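Local coordinates for protein glutathione-specific gamma-glutamylcyclotransferase (Saccharomyces cerevisiae S288c, PDB 5HWI) that cleaves glutathione specifically, releasing 5-oxo-L-proline and the dipeptide cysteinylglycine, and so lets the cell recover the parts of the tripeptide, at residues 30-35 and 90-95; 125-130 and 149-154. The protein carries 4 engineered substitutions. All blocks are in the same frame, centred on the assembly; numbering follows the deposited sequence.

Contact 1. Residues 30-35 and 90-95; sequences AIIHGF and LVTIGV
Antiparallel pairing of strands 26-33 and 91-99, neighbours in the mixed sheet of this ChaC-type gamma-glutamylcyclotransferase, brings Ala-30 opposite Gly-94 and Ile-32 opposite Thr-92 as hydrogen-bonded pairs. The short strand axes approach to 4.7 Å at 147°, so the pairing is clearly twisted. Each of these pairs exchanges two backbone bonds, the shortest being Ile-32 N to Thr-92 O at 2.7 Å. One further bond, from Gly-34 N to Leu-90 O, carries the pairing past the end of strand 26-33 into the short break before strand 35-40, where the positive phi of Gly-34 would jam a side chain against the preceding carbonyl.

On one face Ile-31 and Ile-93 lie side by side, their CD1 methyls pressed to 3.4 Å, tighter than usual carbon contact, while Ile-31 CG2 reaches Val-91 CG1. The other methyl of Val-91, CG2, stands 3.7 Å from His-33 ND1, whose polar partner is the backbone oxygen of Asp-88. On the opposite face the torsions of Ile-32, chi1 -51° together with chi2 149°, bring CD1 beside Thr-92 O and Gly-94 N, with Thr-92 CG2 4.0 Å from that methyl. That face also packs on Val-126 and on Leu-11, a substrate-binding residue by similarity.

The hydroxyl of Thr-92 gives a sixth bond, donating from OG1 to Phe-35 O at 2.8 Å, with the donor well above the carbonyl plane. A CB on Gly-94 would sit tight against Ile-32 CD1. The chemistry thus implies a seam held by five backbone bonds and one threonine hydroxyl, while mostly aliphatic side chains pack on both faces, one of them probably backing the glutathione pocket.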
ATOM      1  N   ALA A  30       7.437  -7.830   0.280  1.00 22.22           N
ATOM      2  CA  ALA A  30       7.681  -7.248   1.594  1.00 23.35           C
ATOM      3  C   ALA A  30       6.426  -7.348   2.454  1.00 27.42           C
ATOM      4  O   ALA A  30       5.346  -7.016   1.974  1.00 27.41           O
ATOM      5  CB  ALA A  30       8.077  -5.779   1.473  1.00 25.88           C
ATOM      6  N   ILE A  31       6.580  -7.801   3.696  1.00 22.84           N
ATOM      7  CA  ILE A  31       5.496  -7.849   4.679  1.00 22.97           C
ATOM      8  C   ILE A  31       5.610  -6.591   5.520  1.00 24.05           C
ATOM      9  O   ILE A  31       6.612  -6.383   6.212  1.00 24.31           O
ATOM     10  CB  ILE A  31       5.572  -9.079   5.587  1.00 27.12           C
ATOM     11  CG1 ILE A  31       5.813 -10.395   4.821  1.00 34.34           C
ATOM     12  CG2 ILE A  31       4.362  -9.126   6.495  1.00 27.96           C
ATOM     13  CD1 ILE A  31       4.954 -10.570   3.691  1.00 41.19           C
ATOM     14  N   ILE A  32       4.598  -5.742   5.467  1.00 24.36           N
ATOM     15  CA  ILE A  32       4.595  -4.504   6.231  1.00 20.37           C
ATOM     16  C   ILE A  32       3.819  -4.780   7.527  1.00 25.59           C
ATOM     17  O   ILE A  32       2.582  -4.884   7.501  1.00 30.76           O
ATOM     18  CB  ILE A  32       3.938  -3.363   5.441  1.00 24.17           C
ATOM     19  CG1 ILE A  32       4.542  -3.254   4.029  1.00 30.23           C
ATOM     20  CG2 ILE A  32       4.195  -2.044   6.142  1.00 29.23           C
ATOM     21  CD1 ILE A  32       3.537  -2.735   2.967  1.00 27.95           C
ATOM     22  N   HIS A  33       4.507  -4.845   8.652  1.00 25.98           N
ATOM     23  CA  HIS A  33       3.779  -4.989   9.927  1.00 28.72           C
ATOM     24  C   HIS A  33       3.476  -3.619  10.518  1.00 30.37           C
ATOM     25  O   HIS A  33       4.231  -2.662  10.335  1.00 29.35           O
ATOM     26  CB  HIS A  33       4.551  -5.836  10.948  1.00 31.00           C
ATOM     27  CG  HIS A  33       4.605  -7.289  10.597  1.00 37.12           C
ATOM     28  ND1 HIS A  33       3.645  -8.192  10.996  1.00 39.95           N
ATOM     29  CD2 HIS A  33       5.478  -7.989   9.826  1.00 38.79           C
ATOM     30  CE1 HIS A  33       3.941  -9.392  10.527  1.00 42.00           C
ATOM     31  NE2 HIS A  33       5.052  -9.298   9.821  1.00 40.10           N
ATOM     32  N   GLY A  34       2.335  -3.517  11.211  1.00 25.22           N
ATOM     33  CA  GLY A  34       2.021  -2.300  11.946  1.00 29.40           C
ATOM     34  C   GLY A  34       1.308  -1.219  11.142  1.00 30.09           C
ATOM     35  O   GLY A  34       1.165  -0.090  11.645  1.00 28.69           O
ATOM     36  N   PHE A  35       0.806  -1.553   9.951  1.00 24.42           N
ATOM     37  CA  PHE A  35       0.063  -0.631   9.091  1.00 25.09           C
ATOM     38  C   PHE A  35      -1.117  -1.365   8.469  1.00 28.47           C
ATOM     39  O   PHE A  35      -1.040  -2.557   8.142  1.00 27.58           O
ATOM     40  CB  PHE A  35       0.918  -0.062   7.935  1.00 23.09           C
ATOM     41  CG  PHE A  35       1.986   0.903   8.407  1.00 26.29           C
ATOM     42  CD1 PHE A  35       3.237   0.423   8.862  1.00 26.68           C
ATOM     43  CD2 PHE A  35       1.759   2.263   8.384  1.00 26.21           C
ATOM     44  CE1 PHE A  35       4.250   1.307   9.327  1.00 30.46           C
ATOM     45  CE2 PHE A  35       2.784   3.183   8.842  1.00 33.29           C
ATOM     46  CZ  PHE A  35       4.031   2.691   9.306  1.00 32.04           C
ATOM     47  N   LEU A  90      -1.215  -6.153  12.614  1.00 31.21           N
ATOM     48  CA  LEU A  90      -1.617  -5.520  11.367  1.00 30.58           C
ATOM     49  C   LEU A  90      -0.596  -5.925  10.312  1.00 32.32           C
ATOM     50  O   LEU A  90       0.598  -5.693  10.499  1.00 32.11           O
ATOM     51  CB  LEU A  90      -1.621  -3.995  11.438  1.00 32.37           C
ATOM     52  CG  LEU A  90      -2.514  -3.353  12.477  1.00 38.40           C
ATOM     53  CD1 LEU A  90      -2.208  -1.864  12.521  1.00 37.56           C
ATOM     54  CD2 LEU A  90      -3.950  -3.598  12.110  1.00 39.72           C
ATOM     55  N   VAL A  91      -1.065  -6.513   9.222  1.00 27.17           N
ATOM     56  CA  VAL A  91      -0.168  -6.989   8.175  1.00 29.04           C
ATOM     57  C   VAL A  91      -0.671  -6.419   6.869  1.00 26.87           C
ATOM     58  O   VAL A  91      -1.880  -6.481   6.593  1.00 28.35           O
ATOM     59  CB  VAL A  91      -0.138  -8.524   8.117  1.00 33.99           C
ATOM     60  CG1 VAL A  91       0.677  -8.975   6.885  1.00 35.02           C
ATOM     61  CG2 VAL A  91       0.449  -9.057   9.395  1.00 37.28           C
ATOM     62  N   THR A  92       0.222  -5.786   6.103  1.00 23.52           N
ATOM     63  CA  THR A  92      -0.100  -5.345   4.742  1.00 20.13           C
ATOM     64  C   THR A  92       1.012  -5.880   3.863  1.00 24.27           C
ATOM     65  O   THR A  92       2.181  -5.791   4.256  1.00 25.65           O
ATOM     66  CB  THR A  92      -0.138  -3.806   4.608  1.00 23.45           C
ATOM     67  OG1 THR A  92      -1.181  -3.259   5.453  1.00 30.18           O
ATOM     68  CG2 THR A  92      -0.370  -3.363   3.192  1.00 25.41           C
ATOM     69  N   ILE A  93       0.658  -6.431   2.702  1.00 21.56           N
ATOM     70  CA  ILE A  93       1.670  -6.902   1.746  1.00 22.02           C
ATOM     71  C   ILE A  93       1.999  -5.805   0.770  1.00 22.29           C
ATOM     72  O   ILE A  93       1.108  -5.161   0.194  1.00 20.81           O
ATOM     73  CB  ILE A  93       1.188  -8.162   0.993  1.00 29.49           C
ATOM     74  CG1 ILE A  93       0.781  -9.262   1.949  1.00 35.42           C
ATOM     75  CG2 ILE A  93       2.241  -8.680  -0.018  1.00 31.44           C
ATOM     76  CD1 ILE A  93       1.843  -9.629   2.860  1.00 39.90           C
ATOM     77  N   GLY A  94       3.295  -5.692   0.432  1.00 22.22           N
ATOM     78  CA  GLY A  94       3.707  -4.831  -0.659  1.00 20.17           C
ATOM     79  C   GLY A  94       5.007  -5.355  -1.311  1.00 20.59           C
ATOM     80  O   GLY A  94       5.324  -6.544  -1.201  1.00 19.89           O
ATOM     81  N   VAL A  95       5.719  -4.492  -2.026  0.52 21.04           N
ATOM     82  CA  VAL A  95       7.022  -4.854  -2.584  0.52 20.37           C
ATOM     83  C   VAL A  95       7.961  -3.691  -2.330  0.52 22.09           C
ATOM     84  O   VAL A  95       7.545  -2.534  -2.242  0.52 22.47           O
ATOM     85  CB  VAL A  95       7.004  -5.176  -4.090  0.52 22.85           C
ATOM     86  CG1 VAL A  95       6.303  -6.497  -4.345  0.52 24.50           C
ATOM     87  CG2 VAL A  95       6.356  -4.023  -4.872  0.52 22.01           C
TER

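Contact 2. Residues 125-130 and 149-154; sequences EVHLET and NKSGKR
His-127 presents the edge of its imidazole to Ser-151, with ND1 and Ser-151 OG 2.8 Å apart in a hydrogen bond that either could donate. Ser-151 turns OG between its backbone N and carbonyl carbon (chi1 82°), from where the same oxygen accepts from Lys-153 N at 3.0 Å. That second bond closes an ST turn, with Gly-152 at positive phi inside it, and shapes the loop that leads from helix 132-142 into strand 155-162, the antiparallel neighbour of strand 120-128 in the sheet. Sheet pairing is already foreshadowed here: Leu-128 N donates to Arg-154 O at 2.8 Å, and a water joins Leu-128 O to Arg-154 N. Lys-153 lays CB against His-127 CB at 3.8 Å, then bends at chi2 (-71°) and passes Leu-128 O, crossing Glu-129 so that NZ meets the syn lone pair of OE1, 3.0 Å away, in a salt bridge. A methionine here would probably leave the Glu-129 carboxylate without its charged mate. Arg-154 sends its guanidinium elsewhere, NH1 bonding to Leu-145 O.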
ATOM      1  N   GLU A 125       9.977  -0.028   8.597  1.00 29.65           N
ATOM      2  CA  GLU A 125      10.583  -1.361   8.537  1.00 28.25           C
ATOM      3  C   GLU A 125       9.646  -2.350   7.852  1.00 28.63           C
ATOM      4  O   GLU A 125       8.437  -2.319   8.087  1.00 29.18           O
ATOM      5  CB  GLU A 125      10.874  -1.888   9.941  1.00 32.45           C
ATOM      6  CG  GLU A 125      11.809  -1.049  10.696  1.00 39.09           C
ATOM      7  CD  GLU A 125      12.080  -1.615  12.095  1.00 53.50           C
ATOM      8  OE1 GLU A 125      11.183  -2.254  12.693  1.00 53.45           O
ATOM      9  OE2 GLU A 125      13.224  -1.444  12.560  1.00 59.76           O
ATOM     10  N   VAL A 126      10.200  -3.223   6.991  1.00 22.33           N
ATOM     11  CA  VAL A 126       9.406  -4.294   6.377  1.00 22.11           C
ATOM     12  C   VAL A 126      10.171  -5.591   6.539  1.00 25.48           C
ATOM     13  O   VAL A 126      11.390  -5.590   6.743  1.00 26.24           O
ATOM     14  CB  VAL A 126       9.117  -4.067   4.872  1.00 22.19           C
ATOM     15  CG1 VAL A 126       8.379  -2.773   4.704  1.00 23.32           C
ATOM     16  CG2 VAL A 126      10.443  -4.068   4.032  1.00 23.64           C
ATOM     17  N   HIS A 127       9.437  -6.701   6.505  1.00 22.62           N
ATOM     18  CA  HIS A 127      10.059  -8.013   6.565  1.00 26.81           C
ATOM     19  C   HIS A 127      10.177  -8.521   5.135  1.00 26.36           C
ATOM     20  O   HIS A 127       9.195  -8.507   4.389  1.00 26.13           O
ATOM     21  CB  HIS A 127       9.243  -9.010   7.383  1.00 30.33           C
ATOM     22  CG  HIS A 127       9.077  -8.643   8.816  1.00 32.30           C
ATOM     23  ND1 HIS A 127       8.897  -9.590   9.799  1.00 37.29           N
ATOM     24  CD2 HIS A 127       8.996  -7.439   9.431  1.00 37.26           C
ATOM     25  CE1 HIS A 127       8.763  -8.987  10.969  1.00 37.95           C
ATOM     26  NE2 HIS A 127       8.810  -7.680  10.773  1.00 36.51           N
ATOM     27  N   LEU A 128      11.381  -8.970   4.736  1.00 25.59           N
ATOM     28  CA  LEU A 128      11.544  -9.370   3.347  1.00 24.77           C
ATOM     29  C   LEU A 128      11.138 -10.820   3.121  1.00 26.59           C
ATOM     30  O   LEU A 128      11.534 -11.725   3.851  1.00 31.62           O
ATOM     31  CB  LEU A 128      13.006  -9.177   2.902  1.00 21.84           C
ATOM     32  CG  LEU A 128      13.501  -7.751   2.965  1.00 23.11           C
ATOM     33  CD1 LEU A 128      14.992  -7.743   2.547  1.00 23.08           C
ATOM     34  CD2 LEU A 128      12.712  -6.803   2.082  1.00 23.42           C
ATOM     35  N   GLU A 129      10.405 -11.063   2.048  1.00 25.68           N
ATOM     36  CA  GLU A 129      10.137 -12.448   1.658  1.00 31.04           C
ATOM     37  C   GLU A 129      10.924 -12.725   0.376  1.00 28.98           C
ATOM     38  O   GLU A 129      10.445 -12.493  -0.744  1.00 28.95           O
ATOM     39  CB  GLU A 129       8.616 -12.693   1.496  1.00 36.47           C
ATOM     40  CG  GLU A 129       8.289 -14.063   0.919  1.00 51.39           C
ATOM     41  CD  GLU A 129       8.482 -15.226   1.901  1.00 66.58           C
ATOM     42  OE1 GLU A 129       9.029 -15.030   3.008  1.00 69.19           O
ATOM     43  OE2 GLU A 129       8.103 -16.362   1.534  1.00 74.66           O
ATOM     44  N   THR A 130      12.138 -13.233   0.540  1.00 26.58           N
ATOM     45  CA  THR A 130      13.063 -13.374  -0.573  1.00 29.54           C
ATOM     46  C   THR A 130      12.910 -14.734  -1.236  1.00 35.80           C
ATOM     47  O   THR A 130      12.581 -15.740  -0.589  1.00 36.98           O
ATOM     48  CB  THR A 130      14.513 -13.206  -0.073  1.00 32.32           C
ATOM     49  OG1 THR A 130      14.724 -14.077   1.057  1.00 30.93           O
ATOM     50  CG2 THR A 130      14.762 -11.749   0.342  1.00 29.68           C
ATOM     51  N   ASN A 149      12.516 -11.457  15.552  1.00 56.07           N
ATOM     52  CA  ASN A 149      12.479 -12.567  16.499  1.00 66.75           C
ATOM     53  C   ASN A 149      11.253 -13.453  16.300  1.00 65.32           C
ATOM     54  O   ASN A 149      11.333 -14.676  16.470  1.00 69.42           O
ATOM     55  CB  ASN A 149      12.545 -12.028  17.926  1.00 76.01           C
ATOM     56  CG  ASN A 149      13.825 -11.248  18.177  1.00 84.18           C
ATOM     57  OD1 ASN A 149      14.891 -11.840  18.363  1.00 85.57           O
ATOM     58  ND2 ASN A 149      13.735  -9.917  18.154  1.00 86.23           N
ATOM     59  N   LYS A 150      10.125 -12.871  15.919  1.00 59.25           N
ATOM     60  CA  LYS A 150       8.930 -13.683  15.738  1.00 59.32           C
ATOM     61  C   LYS A 150       8.908 -14.316  14.345  1.00 62.14           C
ATOM     62  O   LYS A 150       8.822 -15.542  14.210  1.00 64.27           O
ATOM     63  CB  LYS A 150       7.686 -12.827  15.992  1.00 57.87           C
ATOM     64  N   SER A 151       9.035 -13.495  13.292  1.00 52.49           N
ATOM     65  CA  SER A 151       8.833 -13.977  11.931  1.00 45.79           C
ATOM     66  C   SER A 151      10.032 -14.721  11.367  1.00 48.27           C
ATOM     67  O   SER A 151       9.871 -15.467  10.395  1.00 49.13           O
ATOM     68  CB  SER A 151       8.500 -12.804  11.006  1.00 44.09           C
ATOM     69  OG  SER A 151       9.693 -12.136  10.605  1.00 38.77           O
ATOM     70  N   GLY A 152      11.229 -14.496  11.913  1.00 42.22           N
ATOM     71  CA  GLY A 152      12.437 -15.025  11.320  1.00 46.56           C
ATOM     72  C   GLY A 152      12.833 -14.444   9.978  1.00 42.60           C
ATOM     73  O   GLY A 152      13.744 -14.993   9.340  1.00 49.91           O
ATOM     74  N   LYS A 153      12.204 -13.360   9.526  1.00 35.35           N
ATOM     75  CA  LYS A 153      12.561 -12.726   8.260  1.00 33.81           C
ATOM     76  C   LYS A 153      13.533 -11.567   8.475  1.00 33.33           C
ATOM     77  O   LYS A 153      13.542 -10.919   9.525  1.00 32.56           O
ATOM     78  CB  LYS A 153      11.339 -12.173   7.539  1.00 32.93           C
ATOM     79  CG  LYS A 153      10.156 -13.108   7.517  1.00 47.33           C
ATOM     80  CD  LYS A 153      10.404 -14.272   6.595  1.00 59.02           C
ATOM     81  CE  LYS A 153       9.100 -15.028   6.297  1.00 65.60           C
ATOM     82  NZ  LYS A 153       9.414 -16.354   5.669  1.00 70.80           N
ATOM     83  N   ARG A 154      14.309 -11.284   7.436  1.00 30.81           N
ATOM     84  CA  ARG A 154      15.201 -10.132   7.463  1.00 29.00           C
ATOM     85  C   ARG A 154      14.382  -8.840   7.440  1.00 30.12           C
ATOM     86  O   ARG A 154      13.417  -8.714   6.679  1.00 29.35           O
ATOM     87  CB  ARG A 154      16.149 -10.150   6.261  1.00 25.92           C
ATOM     88  CG  ARG A 154      17.067 -11.410   6.138  1.00 27.39           C
ATOM     89  CD  ARG A 154      17.994 -11.519   7.315  1.00 28.85           C
ATOM     90  NE  ARG A 154      18.878 -12.672   7.134  1.00 32.42           N
ATOM     91  CZ  ARG A 154      19.928 -12.910   7.907  1.00 33.08           C
ATOM     92  NH1 ARG A 154      20.247 -12.052   8.888  1.00 33.04           N
ATOM     93  NH2 ARG A 154      20.682 -14.002   7.710  1.00 36.40           N
TER
HETATM   94  O   HOH W   1      13.836 -12.639   4.905  1.00 30.08           O

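The centre of contact 1 is about 8 Å from the centre of the chain, that of contact 2 about 17 Å; the first joins two regular strands, the second the end of a strand to a loop. Both reach the same sheet through the neighbouring strands 26-33 and 120-128, where Ile-31 N probably bonds to His-127 O at 2.8 Å and the rings of His-33 and His-127 meet; loop 149-154 leads into its strand 155-162. Contact 1 relies on repeated backbone pairing and aliphatic side chains and buries 541 Å², whereas contact 2 buries 296 Å² and adds to one direct backbone bond a serine hydroxyl, a water and an ion pair between partly exposed residues.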